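PDB 7NCV: glutaredoxin, CPYC type from Chlamydomonas reinhardtii, which probably catalyses glutathione-dependent thiol-disulfide exchange as a small redox enzyme of the glutaredoxin family. Local coordinates for residues V21-Y26 / K32-L37; D61-I66 / V72-I77. One frame throughout, in Å; residues are numbered along the deposited sequence.

Interaction 1 (V21-Y26 / K32-L37); sequences VYSKTY and KAKNAL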
loop_
_atom_site.group_PDB
_atom_site.type_symbol
_atom_site.label_atom_id
_atom_site.label_comp_id
_atom_site.label_asym_id
_atom_site.label_seq_id
_atom_site.Cartn_x
_atom_site.Cartn_y
_atom_site.Cartn_z
ATOM N N VAL A 21 -1.079 1.147 -2.648
ATOM C CA VAL A 21 -1.127 -0.197 -2.077
ATOM C C VAL A 21 -0.333 -1.090 -3.015
ATOM O O VAL A 21 -0.660 -1.162 -4.215
ATOM C CB VAL A 21 -2.556 -0.723 -2.022
ATOM C CG1 VAL A 21 -2.564 -2.138 -1.369
ATOM C CG2 VAL A 21 -3.459 0.242 -1.262
ATOM N N TYR A 22 0.671 -1.798 -2.491
ATOM C CA TYR A 22 1.333 -2.868 -3.208
ATOM C C TYR A 22 0.590 -4.151 -2.887
ATOM O O TYR A 22 0.303 -4.434 -1.710
ATOM C CB TYR A 22 2.801 -2.954 -2.778
ATOM C CG TYR A 22 3.556 -1.819 -3.421
ATOM C CD1 TYR A 22 4.085 -1.971 -4.701
ATOM C CD2 TYR A 22 3.585 -0.550 -2.830
ATOM C CE1 TYR A 22 4.690 -0.903 -5.396
ATOM C CE2 TYR A 22 4.220 0.536 -3.478
ATOM C CZ TYR A 22 4.769 0.333 -4.752
ATOM O OH TYR A 22 5.384 1.407 -5.415
ATOM N N SER A 23 0.225 -4.893 -3.935
ATOM C CA SER A 23 -0.789 -5.944 -3.817
ATOM C C SER A 23 -0.465 -7.089 -4.757
ATOM O O SER A 23 0.478 -7.014 -5.567
ATOM C CB SER A 23 -2.126 -5.250 -4.159
ATOM O OG SER A 23 -3.240 -6.154 -4.286
ATOM N N LYS A 24 -1.216 -8.185 -4.628
ATOM C CA LYS A 24 -1.336 -9.170 -5.700
ATOM C C LYS A 24 -2.828 -9.444 -5.893
ATOM O O LYS A 24 -3.635 -9.259 -4.959
ATOM C CB LYS A 24 -0.640 -10.476 -5.396
ATOM C CG LYS A 24 0.869 -10.302 -5.312
ATOM C CD LYS A 24 1.593 -11.603 -4.915
ATOM C CE LYS A 24 3.110 -11.299 -4.679
ATOM N NZ LYS A 24 3.706 -12.603 -4.156
ATOM N N THR A 25 -3.204 -9.828 -7.122
ATOM C CA THR A 25 -4.623 -10.035 -7.456
ATOM C C THR A 25 -5.269 -11.082 -6.543
ATOM O O THR A 25 -6.357 -10.844 -6.007
ATOM C CB THR A 25 -4.755 -10.446 -8.925
ATOM O OG1 THR A 25 -4.247 -9.327 -9.709
ATOM C CG2 THR A 25 -6.206 -10.741 -9.335
ATOM N N TYR A 26 -4.606 -12.248 -6.367
ATOM C CA TYR A 26 -5.144 -13.374 -5.562
ATOM C C TYR A 26 -4.544 -13.224 -4.171
ATOM O O TYR A 26 -3.453 -13.727 -3.874
ATOM C CB TYR A 26 -4.802 -14.711 -6.197
ATOM C CG TYR A 26 -5.581 -15.813 -5.583
ATOM C CD1 TYR A 26 -5.144 -16.437 -4.428
ATOM C CD2 TYR A 26 -6.737 -16.257 -6.183
ATOM C CE1 TYR A 26 -5.885 -17.493 -3.838
ATOM C CE2 TYR A 26 -7.480 -17.320 -5.620
ATOM C CZ TYR A 26 -7.037 -17.911 -4.464
ATOM O OH TYR A 26 -7.819 -18.910 -3.919
ATOM N N LYS A 32 -8.898 -7.170 1.815
ATOM C CA LYS A 32 -9.299 -6.519 3.058
ATOM C C LYS A 32 -8.825 -5.076 3.071
ATOM O O LYS A 32 -9.589 -4.177 3.449
ATOM C CB LYS A 32 -8.691 -7.296 4.223
ATOM C CG LYS A 32 -9.173 -6.870 5.595
ATOM C CD LYS A 32 -8.639 -7.813 6.696
ATOM C CE LYS A 32 -9.147 -9.201 6.595
ATOM N NZ LYS A 32 -8.864 -9.876 7.916
ATOM N N ALA A 33 -7.589 -4.830 2.616
ATOM C CA ALA A 33 -7.095 -3.457 2.584
ATOM C C ALA A 33 -7.837 -2.615 1.566
ATOM O O ALA A 33 -8.187 -1.468 1.860
ATOM C CB ALA A 33 -5.617 -3.483 2.247
ATOM N N LYS A 34 -8.079 -3.180 0.379
ATOM C CA LYS A 34 -8.759 -2.428 -0.672
ATOM C C LYS A 34 -10.167 -2.087 -0.236
ATOM O O LYS A 34 -10.636 -0.958 -0.405
ATOM C CB LYS A 34 -8.784 -3.258 -1.945
ATOM C CG LYS A 34 -7.424 -3.349 -2.592
ATOM C CD LYS A 34 -7.532 -4.536 -3.611
ATOM C CE LYS A 34 -6.232 -4.595 -4.406
ATOM N NZ LYS A 34 -6.415 -5.745 -5.384
ATOM N N ASN A 35 -10.873 -3.060 0.375
ATOM C CA ASN A 35 -12.253 -2.815 0.779
ATOM C C ASN A 35 -12.297 -1.731 1.847
ATOM O O ASN A 35 -13.231 -0.907 1.866
ATOM C CB ASN A 35 -12.880 -4.097 1.299
ATOM C CG ASN A 35 -13.316 -5.018 0.175
ATOM O OD1 ASN A 35 -13.351 -4.644 -0.996
ATOM N ND2 ASN A 35 -13.668 -6.277 0.565
ATOM N N ALA A 36 -11.292 -1.713 2.745
ATOM C CA ALA A 36 -11.231 -0.686 3.781
ATOM C C ALA A 36 -11.073 0.706 3.172
ATOM O O ALA A 36 -11.827 1.644 3.515
ATOM C CB ALA A 36 -10.111 -1.005 4.762
ATOM N N LEU A 37 -10.108 0.848 2.275
ATOM C CA LEU A 37 -9.922 2.119 1.580
ATOM C C LEU A 37 -11.170 2.486 0.785
ATOM O O LEU A 37 -11.519 3.682 0.699
ATOM C CB LEU A 37 -8.699 1.962 0.680
ATOM C CG LEU A 37 -7.397 1.986 1.480
ATOM C CD1 LEU A 37 -6.270 1.446 0.577
ATOM C CD2 LEU A 37 -7.008 3.357 2.105
HETATM O O HOH W 1 -6.124 -8.324 -4.261
#

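Interaction 2 (D61-I66 / V72-I77); sequences DALLDI and VPRVFI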
loop_
_atom_site.group_PDB
_atom_site.type_symbol
_atom_site.label_atom_id
_atom_site.label_comp_id
_atom_site.label_asym_id
_atom_site.label_seq_id
_atom_site.Cartn_x
_atom_site.Cartn_y
_atom_site.Cartn_z
ATOM N N ASP A 61 11.304 -7.919 -1.849
ATOM C CA ASP A 61 12.521 -7.651 -1.092
ATOM C C ASP A 61 12.652 -6.166 -0.781
ATOM O O ASP A 61 13.070 -5.781 0.318
ATOM C CB ASP A 61 13.755 -8.106 -1.866
ATOM C CG ASP A 61 13.914 -9.624 -1.937
ATOM O OD1 ASP A 61 13.143 -10.379 -1.281
ATOM O OD2 ASP A 61 14.846 -10.042 -2.675
ATOM N N ALA A 62 12.353 -5.310 -1.753
ATOM C CA ALA A 62 12.380 -3.875 -1.465
ATOM C C ALA A 62 11.351 -3.490 -0.393
ATOM O O ALA A 62 11.632 -2.652 0.478
ATOM C CB ALA A 62 12.122 -3.083 -2.744
ATOM N N LEU A 63 10.125 -4.033 -0.477
ATOM C CA LEU A 63 9.131 -3.757 0.557
ATOM C C LEU A 63 9.608 -4.183 1.945
ATOM O O LEU A 63 9.309 -3.515 2.941
ATOM C CB LEU A 63 7.835 -4.446 0.195
ATOM C CG LEU A 63 7.172 -3.676 -0.984
ATOM C CD1 LEU A 63 6.144 -4.602 -1.617
ATOM C CD2 LEU A 63 6.549 -2.330 -0.604
ATOM N N LEU A 64 10.310 -5.308 2.037
ATOM C CA LEU A 64 10.887 -5.703 3.323
ATOM C C LEU A 64 11.852 -4.636 3.848
ATOM O O LEU A 64 11.825 -4.265 5.037
ATOM C CB LEU A 64 11.608 -7.047 3.156
ATOM C CG LEU A 64 12.363 -7.621 4.349
ATOM C CD1 LEU A 64 11.375 -7.889 5.464
ATOM C CD2 LEU A 64 13.000 -8.912 3.864
ATOM N N ASP A 65 12.740 -4.147 2.979
ATOM C CA ASP A 65 13.697 -3.149 3.424
ATOM C C ASP A 65 12.999 -1.883 3.877
ATOM O O ASP A 65 13.408 -1.264 4.861
ATOM C CB ASP A 65 14.695 -2.834 2.312
ATOM C CG ASP A 65 15.873 -3.805 2.291
ATOM O OD1 ASP A 65 15.723 -4.941 2.794
ATOM O OD2 ASP A 65 16.954 -3.423 1.789
ATOM N N ILE A 66 11.939 -1.483 3.168
ATOM C CA ILE A 66 11.298 -0.200 3.420
ATOM C C ILE A 66 10.356 -0.277 4.602
ATOM O O ILE A 66 10.257 0.691 5.361
ATOM C CB ILE A 66 10.566 0.277 2.156
ATOM C CG1 ILE A 66 11.577 0.637 1.078
ATOM C CG2 ILE A 66 9.637 1.461 2.461
ATOM C CD1 ILE A 66 10.945 0.732 -0.297
ATOM N N VAL A 72 2.467 -8.936 0.767
ATOM C CA VAL A 72 1.428 -8.006 0.329
ATOM C C VAL A 72 0.174 -8.242 1.187
ATOM O O VAL A 72 -0.074 -9.383 1.656
ATOM C CB VAL A 72 1.102 -8.172 -1.159
ATOM C CG1 VAL A 72 2.293 -7.662 -2.002
ATOM C CG2 VAL A 72 0.653 -9.607 -1.495
ATOM N N PRO A 73 -0.657 -7.230 1.408
ATOM C CA PRO A 73 -0.494 -5.868 0.900
ATOM C C PRO A 73 0.429 -5.030 1.757
ATOM O O PRO A 73 0.666 -5.312 2.957
ATOM C CB PRO A 73 -1.908 -5.258 1.009
ATOM C CG PRO A 73 -2.536 -5.997 2.246
ATOM C CD PRO A 73 -1.915 -7.380 2.220
ATOM N N ARG A 74 0.931 -3.954 1.160
ATOM C CA ARG A 74 1.720 -2.922 1.866
ATOM C C ARG A 74 1.102 -1.578 1.524
ATOM O O ARG A 74 1.142 -1.147 0.367
ATOM C CB ARG A 74 3.208 -2.986 1.470
ATOM C CG ARG A 74 3.873 -4.339 1.830
ATOM C CD ARG A 74 4.268 -4.393 3.325
ATOM N NE ARG A 74 4.208 -5.717 3.937
ATOM C CZ ARG A 74 4.697 -5.989 5.146
ATOM N NH1 ARG A 74 4.643 -7.222 5.676
ATOM N NH2 ARG A 74 5.174 -4.997 5.857
ATOM N N VAL A 75 0.434 -0.970 2.497
ATOM C CA VAL A 75 -0.365 0.240 2.297
ATOM C C VAL A 75 0.408 1.442 2.795
ATOM O O VAL A 75 0.935 1.437 3.933
ATOM C CB VAL A 75 -1.692 0.128 3.069
ATOM C CG1 VAL A 75 -2.498 1.392 2.937
ATOM C CG2 VAL A 75 -2.501 -1.086 2.583
ATOM N N PHE A 76 0.470 2.482 1.954
ATOM C CA PHE A 76 1.108 3.745 2.328
ATOM C C PHE A 76 0.136 4.896 2.160
ATOM O O PHE A 76 -0.624 4.937 1.180
ATOM C CB PHE A 76 2.336 4.026 1.435
ATOM C CG PHE A 76 3.412 2.950 1.496
ATOM C CD1 PHE A 76 3.276 1.749 0.756
ATOM C CD2 PHE A 76 4.593 3.198 2.194
ATOM C CE1 PHE A 76 4.308 0.792 0.758
ATOM C CE2 PHE A 76 5.618 2.288 2.196
ATOM C CZ PHE A 76 5.478 1.070 1.491
ATOM N N ILE A 77 0.160 5.846 3.105
ATOM C CA ILE A 77 -0.661 7.047 3.015
ATOM C C ILE A 77 0.223 8.241 3.326
ATOM O O ILE A 77 0.952 8.218 4.330
ATOM C CB ILE A 77 -1.845 6.987 3.998
ATOM C CG1 ILE A 77 -2.739 5.761 3.642
ATOM C CG2 ILE A 77 -2.612 8.305 3.968
ATOM C CD1 ILE A 77 -3.871 5.587 4.680
#

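Interaction 1 (V21-Y26 / K32-L37)
Val-21 and Leu-37 make the close apolar half of this contact, a compact example of how a helix settles on the strand that leads into it. The Leu-37 methyl CD1 comes to 3.6 Å from Val-21 CG2, the two side chains lying side by side and running in opposite senses. With chi1 at -178° the valine sets CG1 opposite its amide nitrogen and leaves CG2, beside that nitrogen, to meet the leucine. Behind this pair the sheet continues, for Val-21 and Ala-33 both pack on Val-75 of strand 74-77.

The other half is looser, polar and open in part to solvent. Lys-34 runs out from the helix with its chain extended beyond CG, and so carries its ammonium alongside Ser-23. Ser-23 OG lies 3.4 Å from Lys-34 CE and accepts a bond from Lys-34 NZ that is weak, also at 3.4 Å. A water bridges the two segments, accepting from Lys-34 NZ at 2.8 Å and donating to Lys-24 O at 2.7 Å. The stronger partner of both side chains is Glu-49 on strand 46-49: its OE2 forms a salt bridge with Lys-34 NZ and its OE1 a hydrogen bond with Ser-23 OG. Glu-49 also ligates a sodium ion, together with Asn-52.

The segments belong to the beta-alpha-beta unit of strand 19-23, helix 28-41 and strand 46-49, at the point where the chain leaves the first strand for Cys-27 and Cys-30, reduced here. Methyl packing seats the helix on the buried side. At the polar end the lysine is held mainly by Glu-49 and the water, with the serine adding a weak bond; the glutamate's negative charge would be expected to keep Lys-34 protonated.

Interaction 2 (D61-I66 / V72-I77)
Leu-63 and Arg-74 bring helix 58-67 and strand 74-77 nearest, their CA atoms 7.6 Å apart, while the axes of the two short segments pass at 10.9 Å with an angle of 53° between their directions. Leu-63 meets two strand residues with one methyl: its CD2 lies 4.0 Å from Arg-74 CB and 4.1 Å from Phe-76 CE1. One turn later Ile-66 CG2 takes the other flank of the ring's outer edge, 4.1 Å from Phe-76 CE2. Both methyls lie near the ring plane, and the side chain of Ile-66 runs at about a right angle to that of Phe-76. Phe-76 also meets the ring of Phe-81 and touches Val-14 of helix 3-16.

Arg-74 gives this contact its aliphatic base alone. A bend at chi2 (-80°) turns the chain beyond CG. Just ahead of strand 74-77 stands Pro-73, joined to Val-72 by a cis peptide bond, a hallmark of the thioredoxin fold.

No hydrogen bond spans the two segments, so helix and strand are held by van der Waals contact and the burial of apolar groups, while the arginine's polar end turns to flanking residues, NE donating to Ser-71 O and NH2 weakly to Thr-67 OG1.

Interaction 1 closes along the chain before interaction 2 opens, and their centres lie 12 Å apart on a shared mixed sheet. Strands 19-23 and 74-77 are antiparallel neighbours in it, joined by a probable hydrogen bond from Tyr-22 N to Arg-74 O at 3.0 Å. The helices cover opposite faces: Val-75 points to helix 28-41, whereas Phe-76, next along the strand, points to helix 58-67. This is the layered thioredoxin fold. Where strand 19-23 ends and strand 74-77 begins, Pro-73 touches Cys-30 and Val-72 touches Cys-27, an arrangement consistent with the two contacts helping to place the CxxC helix start beside the cis-proline loop.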